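Local coordinates for protein glutaredoxin (Methanosarcina mazei, PDB 3NZN) that probably works as a thiol-disulfide oxidoreductase of the thioredoxin superfamily, using a redox-active cysteine pair, at residues D55-E58 with G59-E63; V66-V69 with R70-P74. All coordinates share one frame; numbering follows the deposited sequence.

Interaction 1. Residues D55-E58 with G59-E63; sequences DRLE and GKEEE. With SO4 (sulfate ion), chain E.
Glu61 OE1 is gripped by two polar partners and brushed by a methyl group: a water lying 2.9 Å from it donates a hydrogen bond, Arg12 makes a salt bridge, and Leu57 CD2 sits 3.8 Å from OE1. The same water accepts a bond from Glu58 N at 3.3 Å, closing a bridge across the entry to helix 59-72, where the chain of this thioredoxin-type fold swings from strand 49-53 through a short 3-10 segment into its next helix. Glu61 is placed for this by an extended outer chain (chi2 -172°), which carries the carboxylate back past Leu57 so that the two side chains cross at about a right angle. Leu57 itself points into the first helical turn. Its CD1 rests 3.7 Å from Glu61 O and its CB 3.8 Å from Glu62 CA, and the side chain also touches Asp11 of strand 10-15.

The backbone closes the turn as Glu62 N donates to Glu58 O at 3.3 Å; the bond is nearly straight at the hydrogen (164°), yet the donor stands well above the carbonyl plane, 70° out of it. The end of Glu62 leads away from the turn, its chain bent at chi2, and the side chain packs on Leu6 of the second subunit. Gly59 has positive phi, and a beta carbon there would run into a sulfate, probably from the crystallisation liquor, that sits at this amino end of the helix, a usual place for an anion. Lys60 N gives the sulfate a hydrogen bond to O4 at 2.8 Å and a weak one to O2. The lysine chain then runs alongside the ion, its CG 3.2 Å from sulfate O4.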
ATOM      1  N   ASP A  55       1.305  -7.037  -1.872  1.00 12.54           N
ATOM      2  CA  ASP A  55       2.055  -6.032  -2.641  1.00 13.57           C
ATOM      3  C   ASP A  55       2.337  -6.497  -4.019  1.00 14.35           C
ATOM      4  O   ASP A  55       2.776  -5.651  -4.846  1.00 18.95           O
ATOM      5  CB  ASP A  55       3.354  -5.768  -1.976  1.00 14.55           C
ATOM      6  CG  ASP A  55       4.233  -6.979  -1.876  1.00 12.81           C
ATOM      7  OD1 ASP A  55       3.798  -8.042  -1.361  1.00 12.86           O
ATOM      8  OD2 ASP A  55       5.418  -6.928  -2.154  1.00 21.03           O
ATOM      9  N   ARG A  56       2.097  -7.730  -4.434  1.00 12.08           N
ATOM     10  CA  ARG A  56       2.258  -8.225  -5.762  1.00 11.31           C
ATOM     11  C   ARG A  56       0.974  -8.278  -6.543  1.00 11.26           C
ATOM     12  O   ARG A  56       0.955  -8.714  -7.650  1.00 12.79           O
ATOM     13  CB  ARG A  56       3.001  -9.564  -5.772  1.00 12.07           C
ATOM     14  CG  ARG A  56       4.417  -9.369  -5.376  1.00 18.47           C
ATOM     15  CD  ARG A  56       5.244 -10.521  -5.571  1.00 17.19           C
ATOM     16  NE  ARG A  56       6.656 -10.224  -5.344  1.00 17.55           N
ATOM     17  CZ  ARG A  56       7.501 -11.231  -5.098  1.00 18.71           C
ATOM     18  NH1 ARG A  56       7.058 -12.455  -5.153  1.00 19.19           N
ATOM     19  NH2 ARG A  56       8.779 -10.998  -4.849  1.00 20.50           N
ATOM     20  N   LEU A  57      -0.101  -7.840  -5.929  1.00 13.57           N
ATOM     21  CA  LEU A  57      -1.390  -7.823  -6.613  1.00 15.22           C
ATOM     22  C   LEU A  57      -1.617  -6.471  -7.247  1.00 16.25           C
ATOM     23  O   LEU A  57      -1.108  -5.480  -6.765  1.00 19.17           O
ATOM     24  CB  LEU A  57      -2.492  -8.171  -5.637  1.00 14.35           C
ATOM     25  CG  LEU A  57      -2.458  -9.525  -4.946  1.00 16.06           C
ATOM     26  CD1 LEU A  57      -3.544  -9.553  -3.901  1.00 14.87           C
ATOM     27  CD2 LEU A  57      -2.593 -10.694  -5.963  1.00 17.06           C
ATOM     28  N   GLU A  58      -2.570  -6.455  -8.172  1.00 19.16           N
ATOM     29  CA  GLU A  58      -2.942  -5.356  -8.971  1.00 20.54           C
ATOM     30  C   GLU A  58      -4.446  -5.195  -9.010  1.00 18.48           C
ATOM     31  O   GLU A  58      -5.139  -6.169  -8.908  1.00 20.22           O
ATOM     32  CB  GLU A  58      -2.470  -5.638 -10.419  1.00 25.87           C
ATOM     33  CG  GLU A  58      -0.968  -5.501 -10.622  1.00 31.10           C
ATOM     34  CD  GLU A  58      -0.221  -6.818 -10.723  1.00 33.57           C
ATOM     35  OE1 GLU A  58      -0.462  -7.702 -11.659  1.00 39.45           O
ATOM     36  OE2 GLU A  58       0.671  -6.938  -9.879  1.00 26.55           O
ATOM     37  N   GLY A  59      -4.908  -3.977  -9.314  1.00 17.23           N
ATOM     38  CA  GLY A  59      -6.257  -3.729  -9.639  1.00 16.83           C
ATOM     39  C   GLY A  59      -7.224  -4.286  -8.642  1.00 15.83           C
ATOM     40  O   GLY A  59      -7.016  -4.153  -7.415  1.00 15.66           O
ATOM     41  N   LYS A  60      -8.296  -4.927  -9.119  1.00 16.90           N
ATOM     42  CA  LYS A  60      -9.360  -5.318  -8.282  1.00 16.86           C
ATOM     43  C   LYS A  60      -8.868  -6.393  -7.309  1.00 15.51           C
ATOM     44  O   LYS A  60      -9.395  -6.517  -6.190  1.00 16.36           O
ATOM     45  CB  LYS A  60     -10.558  -5.861  -9.091  1.00 19.73           C
ATOM     46  CG  LYS A  60     -11.219  -4.801  -9.948  1.00 27.41           C
ATOM     47  CD  LYS A  60     -11.867  -5.362 -11.278  1.00 34.87           C
ATOM     48  CE  LYS A  60     -12.206  -4.226 -12.224  1.00 36.03           C
ATOM     49  NZ  LYS A  60     -12.970  -3.156 -11.460  1.00 38.64           N
ATOM     50  N   GLU A  61      -7.937  -7.241  -7.716  1.00 16.44           N
ATOM     51  CA  GLU A  61      -7.456  -8.216  -6.815  1.00 15.92           C
ATOM     52  C   GLU A  61      -6.790  -7.599  -5.589  1.00 13.45           C
ATOM     53  O   GLU A  61      -6.932  -8.169  -4.501  1.00 14.63           O
ATOM     54  CB  GLU A  61      -6.527  -9.193  -7.494  1.00 19.24           C
ATOM     55  CG  GLU A  61      -7.270 -10.144  -8.356  1.00 24.20           C
ATOM     56  CD  GLU A  61      -6.443 -11.274  -8.917  1.00 30.89           C
ATOM     57  OE1 GLU A  61      -5.217 -11.377  -8.614  1.00 32.09           O
ATOM     58  OE2 GLU A  61      -7.037 -12.079  -9.710  1.00 37.84           O
ATOM     59  N   GLU A  62      -5.975  -6.599  -5.765  1.00 13.80           N
ATOM     60  CA  GLU A  62      -5.332  -5.928  -4.646  1.00 12.71           C
ATOM     61  C   GLU A  62      -6.362  -5.271  -3.772  1.00 12.22           C
ATOM     62  O   GLU A  62      -6.321  -5.431  -2.562  1.00 12.54           O
ATOM     63  CB  GLU A  62      -4.378  -4.880  -5.137  1.00 14.02           C
ATOM     64  CG  GLU A  62      -3.556  -4.166  -4.041  1.00 14.44           C
ATOM     65  CD  GLU A  62      -4.210  -2.949  -3.403  1.00 16.08           C
ATOM     66  OE1 GLU A  62      -5.261  -2.444  -3.908  1.00 17.69           O
ATOM     67  OE2 GLU A  62      -3.673  -2.476  -2.329  1.00 16.09           O
ATOM     68  N   GLU A  63      -7.384  -4.668  -4.361  1.00 12.19           N
ATOM     69  CA  GLU A  63      -8.419  -3.992  -3.621  1.00 12.08           C
ATOM     70  C   GLU A  63      -9.150  -5.022  -2.727  1.00 12.81           C
ATOM     71  O   GLU A  63      -9.414  -4.781  -1.548  1.00 13.78           O
ATOM     72  CB  GLU A  63      -9.398  -3.303  -4.542  1.00 13.36           C
ATOM     73  CG  GLU A  63     -10.459  -2.523  -3.841  1.00 15.55           C
ATOM     74  CD  GLU A  63     -11.392  -1.726  -4.767  1.00 19.83           C
ATOM     75  OE1 GLU A  63     -11.147  -1.804  -5.988  1.00 21.18           O
ATOM     76  OE2 GLU A  63     -12.322  -1.054  -4.230  1.00 26.54           O
TER
HETATM   77  S   SO4 E 106      -8.301  -5.649 -12.686  1.00 46.23           S
HETATM   78  O1  SO4 E 106      -9.380  -5.992 -13.646  1.00 45.67           O
HETATM   79  O2  SO4 E 106      -8.126  -6.775 -11.740  1.00 48.81           O
HETATM   80  O3  SO4 E 106      -6.994  -5.387 -13.364  1.00 44.20           O
HETATM   81  O4  SO4 E 106      -8.654  -4.503 -11.860  1.00 43.26           O
HETATM   82  O   HOH W   1      -3.365  -9.314  -9.502  1.00 36.68           O

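Interaction 2. Residues V66-V69 with R70-P74; sequences VEEV and RRFNP
Two oxygens of Glu68 meet the edge of the Phe72 ring: the carboxylate OE2, near the ring plane and 3.5 Å from CE2, and the backbone O, in the plane and 3.6 Å from CD2. The same CE2 stands 3.5 Å above one face of the Arg71 guanidinium, offset toward its rim. This cluster lies along the last turns of helix 59-72 on the flank of the thioredoxin-type sheet, with Phe72 also touching Ile82 and Ala88. With OE2 near the ring plane, the oxygen probably meets the positively polarised ring edge, the carboxylate and ring planes standing 64° apart. A bend in the Glu68 chain (chi2 74°) carries its carboxylate forward along the helix, side by side with Arg71 and Phe72. Its OE1 forms a long salt bridge to Arg71 NH1 at 3.8 Å, with carboxylate and guanidinium nearly perpendicular (85°). Replacing Glu68 with an alanine would probably leave the Phe72 edge without its carboxylate partner and cost Arg71 its long salt bridge along the helix.

On another side of the helix, the Arg70 chain bends at chi3 and brings NH2 to within 3.7 Å of Val66 CG1, an oblique contact; its charge also reaches weakly, at long range, to Glu62 and Glu63 of the third subunit. In the backbone, Arg70 N donates to Val66 O at 2.8 Å, and Arg71 N to Glu67 O. Val69 faces the sheet, packing on Tyr27, Phe78 and Thr80. In the last turn its carbonyl receives weak bonds from Phe72 N and from Asn73 N, the latter at 2.8 Å. Asn73, the first residue to leave helical geometry, turns ND2 to Thr80 OG1 and Ser77 OG, while its CB lies 3.5 Å from Val69 O.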
ATOM      1  N   VAL A  66      -7.013  -6.269   0.263  1.00 11.12           N
ATOM      2  CA  VAL A  66      -6.949  -5.331   1.337  1.00 10.22           C
ATOM      3  C   VAL A  66      -8.258  -5.286   2.085  1.00 10.74           C
ATOM      4  O   VAL A  66      -8.269  -5.179   3.306  1.00 11.91           O
ATOM      5  CB  VAL A  66      -6.488  -3.942   0.847  1.00 11.77           C
ATOM      6  CG1 VAL A  66      -6.744  -2.923   1.932  1.00 14.31           C
ATOM      7  CG2 VAL A  66      -5.007  -4.051   0.369  1.00 13.81           C
ATOM      8  N   GLU A  67      -9.379  -5.301   1.372  1.00 12.09           N
ATOM      9  CA  GLU A  67     -10.643  -5.304   2.065  1.00 12.82           C
ATOM     10  C   GLU A  67     -10.799  -6.534   2.928  1.00 12.79           C
ATOM     11  O   GLU A  67     -11.392  -6.438   4.023  1.00 13.50           O
ATOM     12  CB  GLU A  67     -11.787  -5.270   1.056  1.00 14.75           C
ATOM     13  CG  GLU A  67     -11.947  -4.015   0.310  1.00 18.96           C
ATOM     14  CD  GLU A  67     -12.858  -4.096  -0.968  1.00 23.80           C
ATOM     15  OE1 GLU A  67     -13.197  -5.175  -1.552  1.00 27.67           O
ATOM     16  OE2 GLU A  67     -13.163  -3.014  -1.484  1.00 30.19           O
ATOM     17  N   GLU A  68     -10.348  -7.691   2.471  1.00 12.11           N
ATOM     18  CA  GLU A  68     -10.436  -8.883   3.301  1.00 12.50           C
ATOM     19  C   GLU A  68      -9.580  -8.759   4.582  1.00 12.18           C
ATOM     20  O   GLU A  68     -10.028  -9.128   5.656  1.00 13.78           O
ATOM     21  CB  GLU A  68     -10.028 -10.078   2.487  1.00 13.12           C
ATOM     22  CG  GLU A  68      -9.982 -11.374   3.284  1.00 18.66           C
ATOM     23  CD  GLU A  68     -11.322 -11.964   3.621  1.00 23.73           C
ATOM     24  OE1 GLU A  68     -12.393 -11.383   3.275  1.00 27.44           O
ATOM     25  OE2 GLU A  68     -11.323 -13.107   4.243  1.00 29.68           O
ATOM     26  N   VAL A  69      -8.347  -8.297   4.438  1.00 11.13           N
ATOM     27  CA  VAL A  69      -7.518  -8.065   5.582  1.00 11.32           C
ATOM     28  C   VAL A  69      -8.182  -7.070   6.522  1.00 11.30           C
ATOM     29  O   VAL A  69      -8.263  -7.257   7.697  1.00 12.53           O
ATOM     30  CB  VAL A  69      -6.125  -7.582   5.166  1.00 11.74           C
ATOM     31  CG1 VAL A  69      -5.326  -7.184   6.362  1.00 12.45           C
ATOM     32  CG2 VAL A  69      -5.420  -8.666   4.403  1.00 11.85           C
ATOM     33  N   ARG A  70      -8.691  -5.941   5.980  1.00 11.73           N
ATOM     34  CA  ARG A  70      -9.269  -4.946   6.860  1.00 12.26           C
ATOM     35  C   ARG A  70     -10.466  -5.446   7.680  1.00 11.89           C
ATOM     36  O   ARG A  70     -10.632  -5.098   8.752  1.00 13.04           O
ATOM     37  CB  ARG A  70      -9.688  -3.722   5.998  1.00 13.46           C
ATOM     38  CG  ARG A  70     -10.257  -2.601   6.805  1.00 13.92           C
ATOM     39  CD  ARG A  70     -10.585  -1.367   5.829  1.00 21.99           C
ATOM     40  NE  ARG A  70      -9.353  -0.622   5.475  1.00 25.58           N
ATOM     41  CZ  ARG A  70      -8.904  -0.406   4.266  1.00 21.84           C
ATOM     42  NH1 ARG A  70      -7.785   0.247   4.104  1.00 24.16           N
ATOM     43  NH2 ARG A  70      -9.524  -0.818   3.251  1.00 24.09           N
ATOM     44  N   ARG A  71     -11.237  -6.296   7.054  1.00 12.36           N
ATOM     45  CA  ARG A  71     -12.407  -6.911   7.739  1.00 14.00           C
ATOM     46  C   ARG A  71     -12.004  -7.606   9.060  1.00 13.49           C
ATOM     47  O   ARG A  71     -12.662  -7.475  10.051  1.00 16.35           O
ATOM     48  CB  ARG A  71     -13.112  -7.902   6.835  1.00 15.69           C
ATOM     49  CG  ARG A  71     -14.162  -8.762   7.511  1.00 20.69           C
ATOM     50  CD  ARG A  71     -14.692  -9.777   6.546  1.00 23.93           C
ATOM     51  NE  ARG A  71     -15.326 -10.904   7.202  1.00 24.57           N
ATOM     52  CZ  ARG A  71     -15.708 -11.963   6.541  1.00 29.51           C
ATOM     53  NH1 ARG A  71     -15.536 -12.029   5.254  1.00 35.29           N
ATOM     54  NH2 ARG A  71     -16.254 -12.970   7.201  1.00 33.04           N
ATOM     55  N   PHE A  72     -10.869  -8.315   9.004  1.00 12.34           N
ATOM     56  CA  PHE A  72     -10.406  -9.128  10.100  1.00 12.53           C
ATOM     57  C   PHE A  72      -9.350  -8.419  10.957  1.00 13.21           C
ATOM     58  O   PHE A  72      -9.026  -8.824  12.068  1.00 16.76           O
ATOM     59  CB  PHE A  72      -9.806 -10.415   9.584  1.00 13.26           C
ATOM     60  CG  PHE A  72     -10.884 -11.427   9.202  1.00 14.21           C
ATOM     61  CD1 PHE A  72     -11.459 -12.207  10.157  1.00 15.36           C
ATOM     62  CD2 PHE A  72     -11.241 -11.633   7.926  1.00 14.98           C
ATOM     63  CE1 PHE A  72     -12.446 -13.114   9.846  1.00 14.78           C
ATOM     64  CE2 PHE A  72     -12.255 -12.586   7.625  1.00 17.08           C
ATOM     65  CZ  PHE A  72     -12.766 -13.327   8.597  1.00 15.62           C
ATOM     66  N   ASN A  73      -8.787  -7.347  10.417  1.00 12.02           N
ATOM     67  CA  ASN A  73      -7.639  -6.655  10.995  1.00 11.17           C
ATOM     68  C   ASN A  73      -7.669  -5.201  10.490  1.00 11.60           C
ATOM     69  O   ASN A  73      -7.070  -4.849   9.506  1.00 11.55           O
ATOM     70  CB  ASN A  73      -6.330  -7.278  10.569  1.00 11.15           C
ATOM     71  CG  ASN A  73      -5.132  -6.470  11.037  1.00 10.49           C
ATOM     72  OD1 ASN A  73      -5.256  -5.630  11.897  1.00 12.14           O
ATOM     73  ND2 ASN A  73      -3.974  -6.810  10.543  1.00 10.45           N
ATOM     74  N   PRO A  74      -8.370  -4.333  11.241  1.00 13.26           N
ATOM     75  CA  PRO A  74      -8.473  -2.958  10.828  1.00 14.78           C
ATOM     76  C   PRO A  74      -7.193  -2.181  10.638  1.00 15.19           C
ATOM     77  O   PRO A  74      -7.203  -1.118   9.953  1.00 17.03           O
ATOM     78  CB  PRO A  74      -9.399  -2.356  11.892  1.00 16.82           C
ATOM     79  CG  PRO A  74     -10.202  -3.535  12.426  1.00 18.63           C
ATOM     80  CD  PRO A  74      -9.329  -4.677  12.308  1.00 14.02           C
TER

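In the fold
Interactions 1 and 2 lie at the two ends of helix 59-72, their centres about 14 Å apart, and follow one another along the chain. Interaction 1 brings the chain out of strand 49-53 into the helix, on the surface and beside strand 10-15; interaction 2 takes it off the helix toward strand 77-83 and is partly buried against the sheet. The helix thus connects the amino-terminal beta-alpha-beta half of the thioredoxin-type fold with its carboxy-terminal beta-beta-alpha half. The Cys32-Cys35 disulfide belongs to neither contact. Between subunits the two ends meet weakly, since Glu62 and Glu63 at one end form long ion pairs with Arg70 of the third subunit.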